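Local coordinates for putative O-GlcNAcase nagJ (PDB 6PV5), which probably acts as a family 84 glycoside hydrolase with hexosaminidase activity, cleaving terminal N-acetylhexosamine residues from glycans, at residues 507-510 against 511-515; 592-595 against 596-600. All blocks are in the same frame, centred on the assembly; numbering follows the deposited sequence.

Interaction 1. Residues 507-510 against 511-515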
ATOM      1  N   ILE A 507     -24.719 -17.059   8.828  1.00 31.12           N
ATOM      2  CA  ILE A 507     -25.644 -17.485   7.785  1.00 25.85           C
ATOM      3  C   ILE A 507     -25.506 -18.990   7.545  1.00 26.70           C
ATOM      4  O   ILE A 507     -26.502 -19.706   7.536  1.00 27.85           O
ATOM      5  CB  ILE A 507     -25.480 -16.618   6.520  1.00 24.64           C
ATOM      6  CG1 ILE A 507     -26.036 -15.218   6.777  1.00 25.14           C
ATOM      7  CG2 ILE A 507     -26.124 -17.263   5.292  1.00 24.27           C
ATOM      8  CD1 ILE A 507     -25.444 -14.129   5.907  1.00 24.62           C
ATOM      9  N   ASP A 508     -24.278 -19.476   7.354  1.00 26.45           N
ATOM     10  CA  ASP A 508     -24.051 -20.875   7.014  1.00 30.64           C
ATOM     11  C   ASP A 508     -24.642 -21.771   8.105  1.00 33.53           C
ATOM     12  O   ASP A 508     -25.200 -22.842   7.828  1.00 32.70           O
ATOM     13  CB  ASP A 508     -22.557 -21.133   6.797  1.00 36.30           C
ATOM     14  CG  ASP A 508     -21.993 -20.473   5.535  1.00 38.99           C
ATOM     15  OD1 ASP A 508     -22.800 -20.080   4.656  1.00 34.85           O
ATOM     16  OD2 ASP A 508     -20.741 -20.364   5.426  1.00 37.40           O
ATOM     17  N   SER A 509     -24.486 -21.313   9.351  1.00 32.33           N
ATOM     18  CA  SER A 509     -24.977 -21.991  10.542  1.00 38.25           C
ATOM     19  C   SER A 509     -26.507 -21.911  10.594  1.00 36.44           C
ATOM     20  O   SER A 509     -27.173 -22.880  10.950  1.00 37.43           O
ATOM     21  CB  SER A 509     -24.292 -21.419  11.788  1.00 38.40           C
ATOM     22  OG  SER A 509     -25.113 -21.493  12.942  1.00 45.00           O
ATOM     23  N   LEU A 510     -27.050 -20.748  10.214  1.00 34.65           N
ATOM     24  CA  LEU A 510     -28.485 -20.540  10.194  1.00 35.21           C
ATOM     25  C   LEU A 510     -29.132 -21.563   9.259  1.00 38.48           C
ATOM     26  O   LEU A 510     -30.122 -22.195   9.638  1.00 37.28           O
ATOM     27  CB  LEU A 510     -28.783 -19.104   9.761  1.00 38.19           C
ATOM     28  CG  LEU A 510     -30.254 -18.707   9.629  1.00 39.75           C
ATOM     29  CD1 LEU A 510     -30.414 -17.237   9.953  1.00 42.10           C
ATOM     30  CD2 LEU A 510     -30.791 -18.982   8.234  1.00 40.07           C
ATOM     31  N   TRP A 511     -28.562 -21.740   8.060  1.00 34.76           N
ATOM     32  CA  TRP A 511     -29.215 -22.569   7.058  1.00 36.37           C
ATOM     33  C   TRP A 511     -29.281 -24.030   7.485  1.00 40.01           C
ATOM     34  O   TRP A 511     -30.225 -24.722   7.109  1.00 36.32           O
ATOM     35  CB  TRP A 511     -28.616 -22.418   5.657  1.00 33.51           C
ATOM     36  CG  TRP A 511     -28.986 -21.129   4.987  1.00 34.96           C
ATOM     37  CD1 TRP A 511     -28.130 -20.220   4.426  1.00 32.15           C
ATOM     38  CD2 TRP A 511     -30.313 -20.598   4.806  1.00 36.21           C
ATOM     39  NE1 TRP A 511     -28.832 -19.168   3.899  1.00 34.15           N
ATOM     40  CE2 TRP A 511     -30.171 -19.365   4.125  1.00 37.17           C
ATOM     41  CE3 TRP A 511     -31.604 -21.036   5.147  1.00 38.70           C
ATOM     42  CZ2 TRP A 511     -31.274 -18.575   3.787  1.00 39.31           C
ATOM     43  CZ3 TRP A 511     -32.692 -20.248   4.828  1.00 39.22           C
ATOM     44  CH2 TRP A 511     -32.524 -19.033   4.151  1.00 40.11           C
ATOM     45  N   GLU A 512     -28.273 -24.490   8.235  1.00 41.27           N
ATOM     46  CA  GLU A 512     -28.238 -25.859   8.722  1.00 47.65           C
ATOM     47  C   GLU A 512     -29.362 -26.061   9.740  1.00 44.36           C
ATOM     48  O   GLU A 512     -30.079 -27.051   9.683  1.00 43.03           O
ATOM     49  CB  GLU A 512     -26.887 -26.164   9.380  1.00 57.26           C
ATOM     50  CG  GLU A 512     -25.748 -26.353   8.395  1.00 63.29           C
ATOM     51  CD  GLU A 512     -25.574 -27.766   7.871  1.00 72.20           C
ATOM     52  OE1 GLU A 512     -25.464 -28.697   8.703  1.00 73.84           O
ATOM     53  OE2 GLU A 512     -25.534 -27.934   6.628  1.00 78.42           O
ATOM     54  N   LYS A 513     -29.517 -25.104  10.662  1.00 45.29           N
ATOM     55  CA  LYS A 513     -30.562 -25.147  11.676  1.00 45.80           C
ATOM     56  C   LYS A 513     -31.948 -25.042  11.042  1.00 46.60           C
ATOM     57  O   LYS A 513     -32.897 -25.681  11.492  1.00 46.98           O
ATOM     58  CB  LYS A 513     -30.351 -24.029  12.697  1.00 44.59           C
ATOM     59  CG  LYS A 513     -29.140 -24.245  13.589  1.00 44.53           C
ATOM     60  CD  LYS A 513     -28.864 -23.114  14.554  1.00 52.30           C
ATOM     61  CE  LYS A 513     -27.519 -23.294  15.231  1.00 53.48           C
ATOM     62  NZ  LYS A 513     -27.307 -22.289  16.296  1.00 62.09           N
ATOM     63  N   TRP A 514     -32.050 -24.214  10.002  1.00 46.64           N
ATOM     64  CA  TRP A 514     -33.310 -23.977   9.327  1.00 44.55           C
ATOM     65  C   TRP A 514     -33.773 -25.282   8.700  1.00 46.13           C
ATOM     66  O   TRP A 514     -34.912 -25.666   8.895  1.00 48.51           O
ATOM     67  CB  TRP A 514     -33.152 -22.871   8.284  1.00 40.52           C
ATOM     68  CG  TRP A 514     -34.370 -22.612   7.454  1.00 39.41           C
ATOM     69  CD1 TRP A 514     -34.649 -23.103   6.209  1.00 38.50           C
ATOM     70  CD2 TRP A 514     -35.469 -21.759   7.807  1.00 35.24           C
ATOM     71  NE1 TRP A 514     -35.839 -22.599   5.762  1.00 39.52           N
ATOM     72  CE2 TRP A 514     -36.376 -21.790   6.727  1.00 37.22           C
ATOM     73  CE3 TRP A 514     -35.766 -20.974   8.927  1.00 34.75           C
ATOM     74  CZ2 TRP A 514     -37.570 -21.065   6.739  1.00 38.20           C
ATOM     75  CZ3 TRP A 514     -36.933 -20.242   8.931  1.00 37.41           C
ATOM     76  CH2 TRP A 514     -37.827 -20.294   7.853  1.00 37.02           C
ATOM     77  N   GLU A 515     -32.873 -25.974   7.991  1.00 45.94           N
ATOM     78  CA  GLU A 515     -33.232 -27.216   7.319  1.00 53.32           C
ATOM     79  C   GLU A 515     -33.658 -28.291   8.325  1.00 55.47           C
ATOM     80  O   GLU A 515     -34.368 -29.219   7.953  1.00 60.54           O
ATOM     81  CB  GLU A 515     -32.114 -27.715   6.398  1.00 59.01           C
ATOM     82  CG  GLU A 515     -31.786 -26.770   5.252  1.00 59.14           C
ATOM     83  CD  GLU A 515     -32.848 -26.587   4.180  1.00 67.33           C
ATOM     84  OE1 GLU A 515     -33.776 -27.418   4.109  1.00 71.67           O
ATOM     85  OE2 GLU A 515     -32.739 -25.613   3.405  1.00 73.14           O
TER
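W514 N donates to L510 O at 2.8 Å and W511 N to I507 O at 2.9 Å, the two shortest of the three i to i+4 bonds that join 507-510 to 511-515 on helix 501-515. K513 N to S509 O is longer, at 3.2 Å, but straighter, with an angle of 166° at its hydrogen. At its far end the K513 chain, extended beyond CG, brings CE to 3.8 Å from S509 OG; its NZ forms a salt bridge with E523 of helix 521-544.

The packing centres on the W511 indole. L510 CD2 lies over one face, 3.9 Å from the centroid of the six-membered ring and 17° off its normal, a CH-pi contact. L510 reaches it with CG anti to its own backbone N (chi1 178°), which lays the side chain beside the carbonyl that leads into W511. One turn back, I507 CG2 approaches the pyrrole part, 3.6 Å from W511 NE1. W514 adds its CD1 at the indole edge, in the ring plane.

Methyl groups thus meet the indole at two places, while K618 of helix 612-619 adds a cation-pi contact: the aromatic surface serves apolar and charged neighbours together.

Interaction 2. Residues 592-595 against 596-600; sequences EGIK and LLRNL
I594 and R598, one turn apart on a regular alpha-helix (583-601) of the helical region that matches the hyaluronidase post-catalytic family, run side by side and point the same way. The backbone bonds give the evidence for regularity. L596 N to E592 O, L597 N to G593 O, R598 N to I594 O and N599 N to K595 O form an unbroken i to i+4 series, all between 2.9 and 3.0 Å. Their angles at hydrogen run from 157° to 165°. G593, though it lacks a side chain, keeps the series intact, its O accepting from L597 N.

Van der Waals contacts across the junction are made mostly by side-chain carbons against carbonyl oxygens of the preceding turn. L596 CG lies 3.4 Å from E592 O, a position set by a chi1 of -69° that places CG beside its own backbone N. L597 CB similarly comes to 3.5 Å from I594 O. Beyond the helix, L596 packs on K570 of helix 548-579 and L597 on I616 and R617 of helix 612-619, so these neighbouring leucines face different helices.

Among the charged groups, E592 directs its carboxylate away from the following turn, to a salt bridge between OE1 and K570. The R598 chain is extended from CG to NE and carries its guanidinium back toward I594. There the I594 methyl CG2 meets it obliquely, 3.9 Å from R598 NE and 4.0 Å from R598 NH2.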
ATOM      1  N   GLU A 592     -42.512  -7.136  -0.675  1.00 36.10           N
ATOM      2  CA  GLU A 592     -41.621  -6.022  -0.406  1.00 41.02           C
ATOM      3  C   GLU A 592     -40.162  -6.423  -0.656  1.00 37.82           C
ATOM      4  O   GLU A 592     -39.371  -5.601  -1.102  1.00 40.67           O
ATOM      5  CB  GLU A 592     -41.834  -5.495   1.015  1.00 42.97           C
ATOM      6  CG  GLU A 592     -43.202  -4.863   1.219  1.00 50.48           C
ATOM      7  CD  GLU A 592     -43.679  -4.684   2.656  1.00 56.17           C
ATOM      8  OE1 GLU A 592     -43.261  -5.463   3.540  1.00 56.64           O
ATOM      9  OE2 GLU A 592     -44.483  -3.761   2.892  1.00 69.00           O
ATOM     10  N   GLY A 593     -39.816  -7.683  -0.367  1.00 37.67           N
ATOM     11  CA  GLY A 593     -38.455  -8.178  -0.512  1.00 36.11           C
ATOM     12  C   GLY A 593     -38.039  -8.254  -1.976  1.00 37.91           C
ATOM     13  O   GLY A 593     -36.906  -7.907  -2.335  1.00 35.90           O
ATOM     14  N   ILE A 594     -38.976  -8.696  -2.826  1.00 39.57           N
ATOM     15  CA  ILE A 594     -38.713  -8.751  -4.255  1.00 39.13           C
ATOM     16  C   ILE A 594     -38.454  -7.326  -4.752  1.00 37.74           C
ATOM     17  O   ILE A 594     -37.536  -7.118  -5.538  1.00 38.12           O
ATOM     18  CB  ILE A 594     -39.828  -9.491  -5.034  1.00 40.81           C
ATOM     19  CG1 ILE A 594     -39.974 -10.961  -4.625  1.00 41.99           C
ATOM     20  CG2 ILE A 594     -39.664  -9.341  -6.544  1.00 40.34           C
ATOM     21  CD1 ILE A 594     -38.817 -11.862  -5.032  1.00 52.51           C
ATOM     22  N   LYS A 595     -39.206  -6.339  -4.248  1.00 36.58           N
ATOM     23  CA  LYS A 595     -39.009  -4.960  -4.687  1.00 41.98           C
ATOM     24  C   LYS A 595     -37.630  -4.444  -4.276  1.00 39.91           C
ATOM     25  O   LYS A 595     -36.977  -3.781  -5.071  1.00 37.23           O
ATOM     26  CB  LYS A 595     -40.126  -4.012  -4.234  1.00 43.58           C
ATOM     27  CG  LYS A 595     -41.405  -4.091  -5.063  1.00 53.27           C
ATOM     28  CD  LYS A 595     -42.243  -2.823  -5.043  1.00 55.77           C
ATOM     29  CE  LYS A 595     -43.079  -2.642  -3.794  1.00 58.27           C
ATOM     30  NZ  LYS A 595     -43.870  -1.389  -3.866  1.00 67.00           N
ATOM     31  N   LEU A 596     -37.195  -4.759  -3.047  1.00 37.43           N
ATOM     32  CA  LEU A 596     -35.869  -4.365  -2.579  1.00 37.84           C
ATOM     33  C   LEU A 596     -34.772  -5.025  -3.410  1.00 32.76           C
ATOM     34  O   LEU A 596     -33.794  -4.374  -3.748  1.00 33.95           O
ATOM     35  CB  LEU A 596     -35.729  -4.669  -1.082  1.00 33.77           C
ATOM     36  CG  LEU A 596     -36.593  -3.774  -0.196  1.00 34.38           C
ATOM     37  CD1 LEU A 596     -36.551  -4.231   1.249  1.00 32.25           C
ATOM     38  CD2 LEU A 596     -36.167  -2.317  -0.308  1.00 34.60           C
ATOM     39  N   LEU A 597     -34.940  -6.309  -3.739  1.00 34.68           N
ATOM     40  CA  LEU A 597     -34.000  -6.993  -4.612  1.00 37.03           C
ATOM     41  C   LEU A 597     -33.861  -6.257  -5.939  1.00 38.30           C
ATOM     42  O   LEU A 597     -32.742  -6.076  -6.427  1.00 37.47           O
ATOM     43  CB  LEU A 597     -34.418  -8.450  -4.834  1.00 39.73           C
ATOM     44  CG  LEU A 597     -33.589  -9.483  -4.071  1.00 46.14           C
ATOM     45  CD1 LEU A 597     -33.924 -10.891  -4.541  1.00 47.14           C
ATOM     46  CD2 LEU A 597     -32.097  -9.211  -4.224  1.00 43.04           C
ATOM     47  N   ARG A 598     -35.000  -5.821  -6.500  1.00 40.75           N
ATOM     48  CA  ARG A 598     -34.999  -5.064  -7.746  1.00 39.12           C
ATOM     49  C   ARG A 598     -34.223  -3.761  -7.582  1.00 34.62           C
ATOM     50  O   ARG A 598     -33.430  -3.425  -8.453  1.00 37.64           O
ATOM     51  CB  ARG A 598     -36.412  -4.791  -8.270  1.00 45.22           C
ATOM     52  CG  ARG A 598     -37.082  -6.031  -8.840  1.00 52.99           C
ATOM     53  CD  ARG A 598     -38.375  -5.883  -9.632  1.00 64.25           C
ATOM     54  NE  ARG A 598     -38.918  -7.233  -9.760  1.00 74.38           N
ATOM     55  CZ  ARG A 598     -38.394  -8.210 -10.503  1.00 78.70           C
ATOM     56  NH1 ARG A 598     -37.311  -7.999 -11.237  1.00 82.80           N
ATOM     57  NH2 ARG A 598     -38.969  -9.401 -10.516  1.00 81.85           N
ATOM     58  N   ASN A 599     -34.452  -3.028  -6.490  1.00 29.85           N
ATOM     59  CA  ASN A 599     -33.701  -1.802  -6.246  1.00 33.20           C
ATOM     60  C   ASN A 599     -32.184  -2.057  -6.239  1.00 35.13           C
ATOM     61  O   ASN A 599     -31.429  -1.232  -6.737  1.00 38.15           O
ATOM     62  CB  ASN A 599     -34.147  -1.118  -4.951  1.00 35.66           C
ATOM     63  CG  ASN A 599     -35.623  -0.768  -4.945  1.00 43.66           C
ATOM     64  OD1 ASN A 599     -36.295  -0.879  -5.972  1.00 41.14           O
ATOM     65  ND2 ASN A 599     -36.134  -0.329  -3.804  1.00 38.72           N
ATOM     66  N   LEU A 600     -31.736  -3.182  -5.656  1.00 35.33           N
ATOM     67  CA  LEU A 600     -30.322  -3.547  -5.534  1.00 37.17           C
ATOM     68  C   LEU A 600     -29.732  -3.832  -6.911  1.00 34.76           C
ATOM     69  O   LEU A 600     -28.658  -3.349  -7.241  1.00 37.99           O
ATOM     70  CB  LEU A 600     -30.175  -4.810  -4.669  1.00 33.83           C
ATOM     71  CG  LEU A 600     -30.333  -4.564  -3.177  1.00 38.42           C
ATOM     72  CD1 LEU A 600     -30.462  -5.867  -2.391  1.00 34.83           C
ATOM     73  CD2 LEU A 600     -29.190  -3.703  -2.669  1.00 36.21           C
TER

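In the fold
Each contact lies within a single helix of the helical region at the C-terminal end of this construct, the part resembling a hyaluronidase post-catalytic domain, well away from the predicted proton donor D305. Interaction 1 comes first, on helix 501-515; interaction 2 follows on helix 583-601, after helices 521-544 and 548-579. Their centres are 23 Å apart and their nearest atoms about 12 Å, so they do not touch. Two intermediaries join them: helix 548-579 receives W514 from one and L596 from the other, while helix 612-619 meets W511 and L597. The bundle therefore links the two helices through shared neighbours, outside the eight-stranded parallel barrel.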